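Local atomic coordinates of peptidase S15/CocE/NonD (Thaumarchaeota archaeon SCGC AB-539-E09, PDB entry 4PF1), a protein that probably acts as a serine aminopeptidase of the S15 family, using an alpha/beta-hydrolase catalytic domain to remove residues from the N-termini of peptides. Residues A[202-207]-A[239-244]; A[320-325]-A[383-388]; A[389-394]-A[561-566]; A[585-588]-A[594-597]. All blocks are in the same frame, centred on the assembly; numbering follows the deposited sequence.

Contact 1. Residues A[202-207]-A[239-244]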
loop_
_atom_site.group_PDB
_atom_site.type_symbol
_atom_site.label_atom_id
_atom_site.label_comp_id
_atom_site.label_asym_id
_atom_site.label_seq_id
_atom_site.Cartn_x
_atom_site.Cartn_y
_atom_site.Cartn_z
ATOM N N PHE A 202 -17.234 8.054 31.372
ATOM C CA PHE A 202 -15.860 7.591 31.593
ATOM C C PHE A 202 -15.191 7.002 30.343
ATOM O O PHE A 202 -15.715 6.063 29.740
ATOM C CB PHE A 202 -15.817 6.565 32.738
ATOM C CG PHE A 202 -14.427 6.103 33.131
ATOM C CD1 PHE A 202 -13.417 7.025 33.400
ATOM C CD2 PHE A 202 -14.140 4.751 33.272
ATOM C CE1 PHE A 202 -12.139 6.599 33.773
ATOM C CE2 PHE A 202 -12.865 4.328 33.663
ATOM C CZ PHE A 202 -11.871 5.254 33.904
ATOM N N ARG A 203 -13.985 7.518 30.014
ATOM C CA ARG A 203 -13.152 7.037 28.903
ATOM C C ARG A 203 -12.228 5.912 29.408
ATOM O O ARG A 203 -11.024 6.118 29.575
ATOM C CB ARG A 203 -12.341 8.196 28.281
ATOM C CG ARG A 203 -13.133 9.013 27.278
ATOM C CD ARG A 203 -12.647 10.450 27.159
ATOM N NE ARG A 203 -11.425 10.562 26.357
ATOM C CZ ARG A 203 -11.405 10.682 25.032
ATOM N NH1 ARG A 203 -12.541 10.718 24.344
ATOM N NH2 ARG A 203 -10.251 10.762 24.386
ATOM N N GLN A 204 -12.814 4.726 29.668
ATOM C CA GLN A 204 -12.117 3.542 30.193
ATOM C C GLN A 204 -10.904 3.120 29.340
ATOM O O GLN A 204 -9.880 2.743 29.903
ATOM C CB GLN A 204 -13.089 2.359 30.360
ATOM C CG GLN A 204 -13.967 2.079 29.137
ATOM C CD GLN A 204 -14.827 0.839 29.261
ATOM O OE1 GLN A 204 -14.916 0.203 30.317
ATOM N NE2 GLN A 204 -15.486 0.469 28.170
ATOM N N GLU A 205 -11.013 3.204 27.998
ATOM C CA GLU A 205 -9.934 2.819 27.078
ATOM C C GLU A 205 -8.742 3.779 27.134
ATOM O O GLU A 205 -7.600 3.343 26.985
ATOM C CB GLU A 205 -10.453 2.735 25.644
ATOM C CG GLU A 205 -10.811 1.327 25.215
ATOM C CD GLU A 205 -10.599 1.084 23.735
ATOM O OE1 GLU A 205 -11.393 1.616 22.927
ATOM O OE2 GLU A 205 -9.599 0.420 23.381
ATOM N N ALA A 206 -9.006 5.079 27.307
ATOM C CA ALA A 206 -7.954 6.089 27.375
ATOM C C ALA A 206 -7.400 6.236 28.794
ATOM O O ALA A 206 -6.288 6.740 28.959
ATOM C CB ALA A 206 -8.489 7.429 26.888
ATOM N N SER A 207 -8.161 5.797 29.818
ATOM C CA SER A 207 -7.749 5.978 31.206
ATOM C C SER A 207 -6.995 4.783 31.799
ATOM O O SER A 207 -5.878 4.969 32.280
ATOM C CB SER A 207 -8.953 6.309 32.083
ATOM O OG SER A 207 -9.626 7.465 31.611
ATOM N N GLY A 239 -17.651 -6.248 31.688
ATOM C CA GLY A 239 -18.917 -5.701 32.168
ATOM C C GLY A 239 -18.838 -4.237 32.537
ATOM O O GLY A 239 -19.587 -3.417 32.001
ATOM N N ASN A 240 -17.941 -3.899 33.471
ATOM C CA ASN A 240 -17.746 -2.524 33.915
ATOM C C ASN A 240 -16.248 -2.198 33.994
ATOM O O ASN A 240 -15.421 -3.109 33.958
ATOM C CB ASN A 240 -18.457 -2.268 35.260
ATOM C CG ASN A 240 -18.095 -3.219 36.382
ATOM O OD1 ASN A 240 -16.930 -3.544 36.612
ATOM N ND2 ASN A 240 -19.086 -3.600 37.174
ATOM N N ALA A 241 -15.907 -0.896 34.074
ATOM C CA ALA A 241 -14.523 -0.406 34.128
ATOM C C ALA A 241 -13.758 -0.916 35.369
ATOM O O ALA A 241 -12.545 -1.126 35.296
ATOM C CB ALA A 241 -14.513 1.108 34.100
ATOM N N GLY A 242 -14.476 -1.110 36.479
ATOM C CA GLY A 242 -13.913 -1.613 37.729
ATOM C C GLY A 242 -13.370 -3.024 37.618
ATOM O O GLY A 242 -12.274 -3.304 38.110
ATOM N N ALA A 243 -14.125 -3.926 36.951
ATOM C CA ALA A 243 -13.702 -5.317 36.756
ATOM C C ALA A 243 -12.529 -5.407 35.779
ATOM O O ALA A 243 -11.741 -6.343 35.865
ATOM C CB ALA A 243 -14.862 -6.166 36.268
ATOM N N MET A 244 -12.409 -4.431 34.852
ATOM C CA MET A 244 -11.288 -4.387 33.914
ATOM C C MET A 244 -10.015 -3.974 34.658
ATOM O O MET A 244 -8.955 -4.562 34.435
ATOM C CB MET A 244 -11.577 -3.434 32.741
ATOM C CG MET A 244 -10.587 -3.575 31.591
ATOM S SD MET A 244 -10.801 -5.099 30.634
ATOM C CE MET A 244 -9.529 -4.897 29.442
#

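Contact 2. Residues A[320-325]-A[383-388]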
loop_
_atom_site.group_PDB
_atom_site.type_symbol
_atom_site.label_atom_id
_atom_site.label_comp_id
_atom_site.label_asym_id
_atom_site.label_seq_id
_atom_site.Cartn_x
_atom_site.Cartn_y
_atom_site.Cartn_z
ATOM N N HIS A 320 -3.503 34.838 22.708
ATOM C CA HIS A 320 -3.806 34.542 21.307
ATOM C C HIS A 320 -4.315 33.109 21.202
ATOM O O HIS A 320 -3.738 32.213 21.816
ATOM C CB HIS A 320 -2.570 34.732 20.415
ATOM C CG HIS A 320 -1.944 36.085 20.515
ATOM N ND1 HIS A 320 -2.327 37.119 19.681
ATOM C CD2 HIS A 320 -0.969 36.526 21.341
ATOM C CE1 HIS A 320 -1.577 38.152 20.026
ATOM N NE2 HIS A 320 -0.747 37.843 21.024
ATOM N N PHE A 321 -5.394 32.889 20.436
ATOM C CA PHE A 321 -5.963 31.554 20.252
ATOM C C PHE A 321 -5.860 31.118 18.792
ATOM O O PHE A 321 -6.308 31.832 17.895
ATOM C CB PHE A 321 -7.424 31.513 20.742
ATOM C CG PHE A 321 -8.184 30.218 20.541
ATOM C CD1 PHE A 321 -7.611 28.994 20.874
ATOM C CD2 PHE A 321 -9.502 30.230 20.097
ATOM C CE1 PHE A 321 -8.320 27.802 20.702
ATOM C CE2 PHE A 321 -10.213 29.037 19.933
ATOM C CZ PHE A 321 -9.617 27.832 20.236
ATOM N N VAL A 322 -5.243 29.950 18.563
ATOM C CA VAL A 322 -5.082 29.357 17.235
ATOM C C VAL A 322 -5.854 28.038 17.208
ATOM O O VAL A 322 -5.629 27.176 18.056
ATOM C CB VAL A 322 -3.588 29.168 16.831
ATOM C CG1 VAL A 322 -3.468 28.568 15.429
ATOM C CG2 VAL A 322 -2.821 30.484 16.914
ATOM N N LEU A 323 -6.791 27.903 16.255
ATOM C CA LEU A 323 -7.611 26.706 16.093
ATOM C C LEU A 323 -7.424 26.151 14.676
ATOM O O LEU A 323 -7.944 26.713 13.708
ATOM C CB LEU A 323 -9.090 27.043 16.393
ATOM C CG LEU A 323 -10.099 25.885 16.495
ATOM C CD1 LEU A 323 -9.694 24.866 17.567
ATOM C CD2 LEU A 323 -11.470 26.415 16.810
ATOM N N GLY A 324 -6.611 25.102 14.568
ATOM C CA GLY A 324 -6.280 24.472 13.292
ATOM C C GLY A 324 -7.069 23.212 12.979
ATOM O O GLY A 324 -7.757 22.676 13.853
ATOM N N PRO A 325 -6.974 22.697 11.720
ATOM C CA PRO A 325 -7.718 21.470 11.361
ATOM C C PRO A 325 -6.924 20.240 11.781
ATOM O O PRO A 325 -6.520 19.416 10.950
ATOM C CB PRO A 325 -7.830 21.587 9.840
ATOM C CG PRO A 325 -6.547 22.270 9.436
ATOM C CD PRO A 325 -6.159 23.186 10.584
ATOM N N ASN A 383 -11.128 25.668 3.380
ATOM C CA ASN A 383 -9.668 25.482 3.504
ATOM C C ASN A 383 -8.913 26.830 3.524
ATOM O O ASN A 383 -8.025 27.069 2.701
ATOM C CB ASN A 383 -9.132 24.553 2.401
ATOM C CG ASN A 383 -9.602 23.131 2.540
ATOM O OD1 ASN A 383 -9.291 22.437 3.515
ATOM N ND2 ASN A 383 -10.370 22.666 1.570
ATOM N N ALA A 384 -9.269 27.702 4.481
ATOM C CA ALA A 384 -8.655 29.021 4.604
ATOM C C ALA A 384 -8.487 29.441 6.054
ATOM O O ALA A 384 -9.347 29.151 6.891
ATOM C CB ALA A 384 -9.488 30.056 3.860
ATOM N N TRP A 385 -7.368 30.130 6.344
ATOM C CA TRP A 385 -7.066 30.691 7.659
ATOM C C TRP A 385 -7.719 32.059 7.765
ATOM O O TRP A 385 -7.651 32.846 6.817
ATOM C CB TRP A 385 -5.546 30.812 7.872
ATOM C CG TRP A 385 -4.851 29.525 8.212
ATOM C CD1 TRP A 385 -4.061 28.779 7.388
ATOM C CD2 TRP A 385 -4.794 28.897 9.501
ATOM N NE1 TRP A 385 -3.547 27.700 8.072
ATOM C CE2 TRP A 385 -3.984 27.746 9.371
ATOM C CE3 TRP A 385 -5.393 29.165 10.745
ATOM C CZ2 TRP A 385 -3.746 26.874 10.439
ATOM C CZ3 TRP A 385 -5.146 28.307 11.806
ATOM C CH2 TRP A 385 -4.333 27.177 11.648
ATOM N N HIS A 386 -8.369 32.340 8.891
ATOM C CA HIS A 386 -9.041 33.620 9.083
ATOM C C HIS A 386 -8.507 34.352 10.294
ATOM O O HIS A 386 -8.126 33.726 11.282
ATOM C CB HIS A 386 -10.560 33.428 9.234
ATOM C CG HIS A 386 -11.212 32.760 8.067
ATOM N ND1 HIS A 386 -11.444 33.438 6.885
ATOM C CD2 HIS A 386 -11.692 31.501 7.949
ATOM C CE1 HIS A 386 -12.038 32.569 6.084
ATOM N NE2 HIS A 386 -12.205 31.389 6.680
ATOM N N ARG A 387 -8.507 35.686 10.221
ATOM C CA ARG A 387 -8.141 36.571 11.324
ATOM C C ARG A 387 -9.428 37.018 12.009
ATOM O O ARG A 387 -10.260 37.673 11.375
ATOM C CB ARG A 387 -7.354 37.790 10.809
ATOM C CG ARG A 387 -5.976 37.468 10.234
ATOM C CD ARG A 387 -5.296 38.722 9.699
ATOM N NE ARG A 387 -5.088 39.722 10.751
ATOM C CZ ARG A 387 -3.969 39.841 11.460
ATOM N NH1 ARG A 387 -2.934 39.045 11.219
ATOM N NH2 ARG A 387 -3.872 40.764 12.408
ATOM N N TYR A 388 -9.637 36.603 13.267
ATOM C CA TYR A 388 -10.844 36.964 14.012
ATOM C C TYR A 388 -10.494 37.755 15.268
ATOM O O TYR A 388 -9.430 37.542 15.852
ATOM C CB TYR A 388 -11.669 35.712 14.382
ATOM C CG TYR A 388 -12.305 34.985 13.211
ATOM C CD1 TYR A 388 -12.867 35.689 12.145
ATOM C CD2 TYR A 388 -12.433 33.600 13.213
ATOM C CE1 TYR A 388 -13.476 35.025 11.079
ATOM C CE2 TYR A 388 -13.054 32.926 12.161
ATOM C CZ TYR A 388 -13.574 33.643 11.094
ATOM O OH TYR A 388 -14.171 32.980 10.049
#

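Contact 3. Residues A[389-394]-A[561-566]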
loop_
_atom_site.group_PDB
_atom_site.type_symbol
_atom_site.label_atom_id
_atom_site.label_comp_id
_atom_site.label_asym_id
_atom_site.label_seq_id
_atom_site.Cartn_x
_atom_site.Cartn_y
_atom_site.Cartn_z
ATOM N N ASP A 389 -11.395 38.659 15.688
ATOM C CA ASP A 389 -11.204 39.485 16.882
ATOM C C ASP A 389 -11.713 38.775 18.136
ATOM O O ASP A 389 -11.336 39.146 19.251
ATOM C CB ASP A 389 -11.911 40.840 16.717
ATOM C CG ASP A 389 -11.309 41.723 15.640
ATOM O OD1 ASP A 389 -10.063 41.734 15.507
ATOM O OD2 ASP A 389 -12.079 42.433 14.956
ATOM N N ASP A 390 -12.580 37.761 17.951
ATOM C CA ASP A 390 -13.177 36.976 19.032
ATOM C C ASP A 390 -13.591 35.593 18.513
ATOM O O ASP A 390 -13.660 35.384 17.296
ATOM C CB ASP A 390 -14.404 37.721 19.613
ATOM C CG ASP A 390 -14.762 37.384 21.057
ATOM O OD1 ASP A 390 -14.275 36.347 21.571
ATOM O OD2 ASP A 390 -15.547 38.144 21.665
ATOM N N TRP A 391 -13.866 34.651 19.436
ATOM C CA TRP A 391 -14.344 33.324 19.075
ATOM C C TRP A 391 -15.671 33.022 19.801
ATOM O O TRP A 391 -15.695 32.970 21.033
ATOM C CB TRP A 391 -13.293 32.243 19.356
ATOM C CG TRP A 391 -13.702 30.886 18.861
ATOM C CD1 TRP A 391 -14.060 29.811 19.620
ATOM C CD2 TRP A 391 -13.883 30.491 17.493
ATOM N NE1 TRP A 391 -14.409 28.754 18.811
ATOM C CE2 TRP A 391 -14.313 29.145 17.500
ATOM C CE3 TRP A 391 -13.697 31.136 16.257
ATOM C CZ2 TRP A 391 -14.551 28.429 16.320
ATOM C CZ3 TRP A 391 -13.957 30.432 15.090
ATOM C CH2 TRP A 391 -14.387 29.098 15.128
ATOM N N PRO A 392 -16.802 32.864 19.068
ATOM C CA PRO A 392 -16.956 32.923 17.598
ATOM C C PRO A 392 -16.893 34.363 17.056
ATOM O O PRO A 392 -17.097 35.303 17.833
ATOM C CB PRO A 392 -18.346 32.308 17.383
ATOM C CG PRO A 392 -19.101 32.678 18.612
ATOM C CD PRO A 392 -18.094 32.595 19.731
ATOM N N PRO A 393 -16.629 34.572 15.736
ATOM C CA PRO A 393 -16.591 35.951 15.210
ATOM C C PRO A 393 -17.952 36.634 15.299
ATOM O O PRO A 393 -18.984 35.992 15.092
ATOM C CB PRO A 393 -16.150 35.773 13.754
ATOM C CG PRO A 393 -16.494 34.375 13.415
ATOM C CD PRO A 393 -16.340 33.583 14.674
ATOM N N GLU A 394 -17.953 37.927 15.639
ATOM C CA GLU A 394 -19.177 38.715 15.794
ATOM C C GLU A 394 -19.335 39.706 14.642
ATOM O O GLU A 394 -18.745 39.521 13.577
ATOM C CB GLU A 394 -19.175 39.455 17.146
ATOM C CG GLU A 394 -19.199 38.524 18.352
ATOM C CD GLU A 394 -18.923 39.150 19.709
ATOM O OE1 GLU A 394 -18.541 40.342 19.762
ATOM O OE2 GLU A 394 -19.071 38.433 20.725
ATOM N N GLN A 561 -15.871 22.600 19.070
ATOM C CA GLN A 561 -15.834 23.773 18.191
ATOM C C GLN A 561 -15.920 23.409 16.719
ATOM O O GLN A 561 -15.466 22.334 16.307
ATOM C CB GLN A 561 -14.558 24.607 18.428
ATOM C CG GLN A 561 -14.309 24.997 19.883
ATOM C CD GLN A 561 -15.451 25.746 20.533
ATOM O OE1 GLN A 561 -16.000 26.707 19.982
ATOM N NE2 GLN A 561 -15.797 25.346 21.748
ATOM N N VAL A 562 -16.525 24.315 15.929
ATOM C CA VAL A 562 -16.641 24.193 14.479
ATOM C C VAL A 562 -16.189 25.493 13.801
ATOM O O VAL A 562 -16.358 26.583 14.345
ATOM C CB VAL A 562 -18.058 23.772 13.988
ATOM C CG1 VAL A 562 -18.352 22.314 14.323
ATOM C CG2 VAL A 562 -19.153 24.699 14.530
ATOM N N SER A 563 -15.601 25.349 12.621
ATOM C CA SER A 563 -15.166 26.406 11.715
ATOM C C SER A 563 -15.206 25.757 10.370
ATOM O O SER A 563 -14.248 25.094 9.968
ATOM C CB SER A 563 -13.771 26.912 12.085
ATOM O OG SER A 563 -13.467 28.101 11.378
ATOM N N HIS A 564 -16.399 25.739 9.774
ATOM C CA HIS A 564 -16.634 24.932 8.594
ATOM C C HIS A 564 -17.588 25.571 7.605
ATOM O O HIS A 564 -18.507 26.301 7.989
ATOM C CB HIS A 564 -17.217 23.582 9.060
ATOM C CG HIS A 564 -17.383 22.555 7.985
ATOM N ND1 HIS A 564 -16.292 21.918 7.427
ATOM C CD2 HIS A 564 -18.514 22.034 7.457
ATOM C CE1 HIS A 564 -16.790 21.060 6.552
ATOM N NE2 HIS A 564 -18.123 21.087 6.544
ATOM N N THR A 565 -17.397 25.240 6.327
ATOM C CA THR A 565 -18.317 25.606 5.273
ATOM C C THR A 565 -18.942 24.326 4.730
ATOM O O THR A 565 -18.233 23.473 4.196
ATOM C CB THR A 565 -17.630 26.440 4.171
ATOM O OG1 THR A 565 -17.286 27.714 4.705
ATOM C CG2 THR A 565 -18.523 26.641 2.948
ATOM N N PHE A 566 -20.260 24.182 4.901
ATOM C CA PHE A 566 -21.025 23.088 4.310
ATOM C C PHE A 566 -21.259 23.492 2.855
ATOM O O PHE A 566 -22.052 24.402 2.587
ATOM C CB PHE A 566 -22.347 22.863 5.070
ATOM C CG PHE A 566 -22.221 22.305 6.469
ATOM C CD1 PHE A 566 -22.090 20.935 6.681
ATOM C CD2 PHE A 566 -22.300 23.138 7.578
ATOM C CE1 PHE A 566 -21.992 20.416 7.976
ATOM C CE2 PHE A 566 -22.212 22.616 8.874
ATOM C CZ PHE A 566 -22.060 21.258 9.065
#

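Contact 4. Residues A[585-588]-A[594-597]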
loop_
_atom_site.group_PDB
_atom_site.type_symbol
_atom_site.label_atom_id
_atom_site.label_comp_id
_atom_site.label_asym_id
_atom_site.label_seq_id
_atom_site.Cartn_x
_atom_site.Cartn_y
_atom_site.Cartn_z
ATOM N N ASP A 585 -17.425 3.622 28.821
ATOM C CA ASP A 585 -18.083 2.481 29.457
ATOM C C ASP A 585 -19.605 2.614 29.275
ATOM O O ASP A 585 -20.105 3.724 29.069
ATOM C CB ASP A 585 -17.688 2.340 30.945
ATOM C CG ASP A 585 -18.092 3.478 31.867
ATOM O OD1 ASP A 585 -18.424 4.570 31.360
ATOM O OD2 ASP A 585 -18.028 3.291 33.096
ATOM N N ARG A 586 -20.321 1.486 29.268
ATOM C CA ARG A 586 -21.769 1.492 29.052
ATOM C C ARG A 586 -22.517 2.068 30.222
ATOM O O ARG A 586 -22.201 1.763 31.379
ATOM C CB ARG A 586 -22.302 0.072 28.811
ATOM C CG ARG A 586 -21.693 -0.658 27.635
ATOM C CD ARG A 586 -22.004 -2.139 27.700
ATOM N NE ARG A 586 -21.554 -2.755 28.952
ATOM C CZ ARG A 586 -22.199 -3.738 29.574
ATOM N NH1 ARG A 586 -23.328 -4.222 29.075
ATOM N NH2 ARG A 586 -21.722 -4.239 30.703
ATOM N N ASN A 587 -23.565 2.837 29.928
ATOM C CA ASN A 587 -24.481 3.279 30.957
ATOM C C ASN A 587 -25.421 2.096 31.231
ATOM O O ASN A 587 -25.942 1.512 30.273
ATOM C CB ASN A 587 -25.249 4.531 30.524
ATOM C CG ASN A 587 -25.991 5.198 31.656
ATOM O OD1 ASN A 587 -26.909 4.629 32.258
ATOM N ND2 ASN A 587 -25.610 6.424 31.970
ATOM N N PRO A 588 -25.597 1.670 32.506
ATOM C CA PRO A 588 -26.471 0.507 32.777
ATOM C C PRO A 588 -27.925 0.730 32.358
ATOM O O PRO A 588 -28.640 -0.235 32.092
ATOM C CB PRO A 588 -26.354 0.318 34.297
ATOM C CG PRO A 588 -25.117 1.062 34.691
ATOM C CD PRO A 588 -25.022 2.213 33.753
ATOM N N ASN A 594 -22.515 4.017 41.602
ATOM C CA ASN A 594 -21.265 4.168 40.862
ATOM C C ASN A 594 -21.242 3.219 39.653
ATOM O O ASN A 594 -21.267 2.000 39.826
ATOM C CB ASN A 594 -20.065 3.902 41.796
ATOM C CG ASN A 594 -18.757 4.501 41.332
ATOM O OD1 ASN A 594 -18.565 4.828 40.159
ATOM N ND2 ASN A 594 -17.820 4.654 42.252
ATOM N N ILE A 595 -21.181 3.784 38.428
ATOM C CA ILE A 595 -21.186 2.997 37.185
ATOM C C ILE A 595 -19.863 2.195 37.036
ATOM O O ILE A 595 -19.864 1.148 36.375
ATOM C CB ILE A 595 -21.518 3.890 35.948
ATOM C CG1 ILE A 595 -22.970 4.433 36.060
ATOM C CG2 ILE A 595 -21.312 3.138 34.610
ATOM C CD1 ILE A 595 -23.340 5.544 35.088
ATOM N N MET A 596 -18.779 2.621 37.736
ATOM C CA MET A 596 -17.490 1.902 37.745
ATOM C C MET A 596 -17.658 0.443 38.191
ATOM O O MET A 596 -16.989 -0.442 37.659
ATOM C CB MET A 596 -16.464 2.592 38.676
ATOM C CG MET A 596 -16.074 3.999 38.253
ATOM S SD MET A 596 -15.182 4.094 36.682
ATOM C CE MET A 596 -14.572 5.770 36.786
ATOM N N PHE A 597 -18.557 0.204 39.172
ATOM C CA PHE A 597 -18.796 -1.111 39.765
ATOM C C PHE A 597 -20.268 -1.557 39.611
ATOM O O PHE A 597 -20.764 -2.334 40.434
ATOM C CB PHE A 597 -18.395 -1.094 41.261
ATOM C CG PHE A 597 -17.069 -0.422 41.546
ATOM C CD1 PHE A 597 -15.869 -1.076 41.288
ATOM C CD2 PHE A 597 -17.022 0.864 42.071
ATOM C CE1 PHE A 597 -14.645 -0.450 41.543
ATOM C CE2 PHE A 597 -15.798 1.487 42.329
ATOM C CZ PHE A 597 -14.618 0.826 42.063
HETATM O O HOH W 1 -18.303 0.883 34.130
#

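Contact 1. Residues A[202-207]-A[239-244]
The methyl of Ala241 meets two side chains of segment 202-207 at once. It sits at the edge of the Phe202 ring, near the ring plane, with CB of Ala241 3.6 Å from CE2 of Phe202. The neighbouring ring atom CD2 of Phe202 is 3.8 Å from the same methyl. Phe202 reaches it because its CG lies anti to the backbone N (chi1 -175°), which carries the ring out toward the second segment. Gln204 approaches with its amide oxygen. OE1 of Gln204 lies 3.9 Å from CA of Ala241, a van der Waals contact. The other end of the amide is tied elsewhere, since NE2 of Gln204 is hydrogen-bonded to the carbonyl of Pro582. One face of the Phe202 ring is covered from its own segment by the backbone N of Gln204, offset toward the rim.

Both helices begin at this contact. Arg203 holds the N-cap position of helix 204-215. Asn240 is the N-cap of helix 241-247, and its OD1 accepts a capping bond from Ala243 N at 2.9 Å, nearly in line with the side-chain C=O. Tyr235 of helix 231-238 packs on Gln204, and Leu259 of helix 254-261 on Phe202. The small alanine lets the two chains come close, with the CA atoms of Gln204 and Ala241 6.1 Å apart. Two helix starts pack here, mainly through Phe202 and Ala241, in the helical region that follows strand 201-202.

Contact 2. Residues A[320-325]-A[383-388]
Trp385 reaches from strand 384-388, an outermost strand of the alpha/beta-hydrolase sheet within this chain, to strand 319-324. Strand 375-379 lies between them in the sheet order. The two segments therefore do not pair directly. Their axes approach to 9.1 Å and run at 158°, close to antiparallel, and the indole bridges the gap.

The Trp385 side chain leaves its strand with CG anti to the carbonyl carbon (chi1 -78°), and its six-membered ring ends up against the backbone of Leu323 and Gly324 and the side chains of Val322 and Pro325. All four approach the indole obliquely. CZ3 and CH2 do most of the touching. CZ3 of Trp385 is 3.7 Å from the carbonyl O of Leu323. Val322 turns CG1 anti to its backbone N (chi1 -179°), and this branch meets the ring end with CG1 of Val322 4.0 Å from CZ3 of Trp385. The two side chains cross at about a right angle. Pro325 adds a looser contact beyond the glycine, its CD 4.4 Å from CZ2 of Trp385.

Other residues of the chain fix the indole further. Trp350 of helix 347-365 stacks on it, and Tyr378 meets it edge-to-face. Leu376 of the intervening strand also touches it. Gly324 has no side chain to stand in the way. A beta carbon there would be tight against the ring, because CA of Gly324 already lies 3.7 Å from CH2 of Trp385.

Contact 3. Residues A[389-394]-A[561-566]
Trp391 carries its CG anti to the backbone N (chi1 -174°), which sends the indole across to segment 561-566. Gln561 answers with CG anti to its carbonyl carbon and a bend at chi2 (-56°), and its amide oxygen comes to the indole N-H. NE1 of Trp391 donates to OE1 of Gln561 at 2.8 Å. The bond is moderately bent, with an N-H...O angle of 149°. The oxygen is tilted slightly from the ring plane, and the donor stands above the amide carbonyl plane. Ring and amide planes are well turned from each other.

The benzene end of the indole points edge-on at the strand backbone. CZ2 of Trp391 lies 3.3 Å from the carbonyl O of Val562. Further along, CH2 of Trp391 packs on CB of Ser563 at 3.8 Å, while the Ser563 hydroxyl is hydrogen-bonded to Ser377 OG.

Behind the indole, Trp391 N is held by OD1 of Asp390 at 2.8 Å, and OD1 also takes a hydrogen bond from Tyr306. A cis peptide bond precedes Pro392 and turns the loop after the tryptophan. Val375 and Ser377 of strand 375-379 pack on the indole. A leucine in place of Trp391 would probably leave Gln561 OE1 without this donor and open a gap beside Ser563.

The indole edge thus joins the loop after strand 384-388 to strand 562-566. The N-H gives a directional bond to Gln561, and the C-H edge, with its slight positive charge, probably suits the carbonyl of Val562.

Contact 4. Residues A[585-588]-A[594-597]
Ile595 packs along segment 585-588, and its branches meet different parts of the segment, with Pro588 CD near all of them. CG2 of Ile595 lies 3.6 Å from OD2 of Asp585 and just as near the carbonyl O of Arg586. On the other branch, CG1 of Ile595 packs on CD of Pro588 at 3.8 Å. At its end, CD1 of Ile595 comes to 4.0 Å from ND2 of Asn587. The torsions divide the work: CG2 stands anti to the backbone N, whereas CG1 (chi1 -65°) stands anti to the carbonyl carbon. An alanine at Ile595 would keep none of these branches and is likely to leave Pro588 CD without its apolar neighbour and to open a gap beside Asn587.

One water joins the two segments. It donates to OD2 of Asp585 at 2.6 Å and to the carbonyl O of Ile595 at 2.7 Å, so a buried carboxylate oxygen and a backbone carbonyl are both satisfied.

The isoleucine sits on a short 3-10 turn that begins in an Asx turn. OD1 of Asn594 accepts from Met596 N at 3.3 Å, with the donor above the side-chain carbonyl plane. Both segments belong to the long loop between strands 571-577 and 606-625 of the C-terminal domain.

Further out, charged and polar residues fix the first shell. Arg534 forms a salt bridge with OD1 of Asp585, which probably steadies the negative charge there. Asn587 is gripped at both ends of its amide: OD1 accepts from Gln589 N, and ND2 donates to Asp500 and Asp502.

How the contacts relate
Contacts 1 to 4 follow one another along the chain, without interleaving. They form two well-separated pairs; contact 1 lies across the chain's centre from contacts 2 and 3, and contact 4 from contact 2. Contacts 1 and 4 have centres about 9 Å apart and touch directly: Gly239 O meets Arg586 NH2, and Gly242 N meets Met596 O. Here the helices after strand 201-202 meet the long loop before strand 606-625. Contacts 2 and 3 are also about 9 Å apart, centre to centre, and Leu323 packs on Trp391. Between the pairs, centres lie about 35 to 38 Å apart. The S15-family catalytic region and the C-terminal non-catalytic region are thus joined at two separate places.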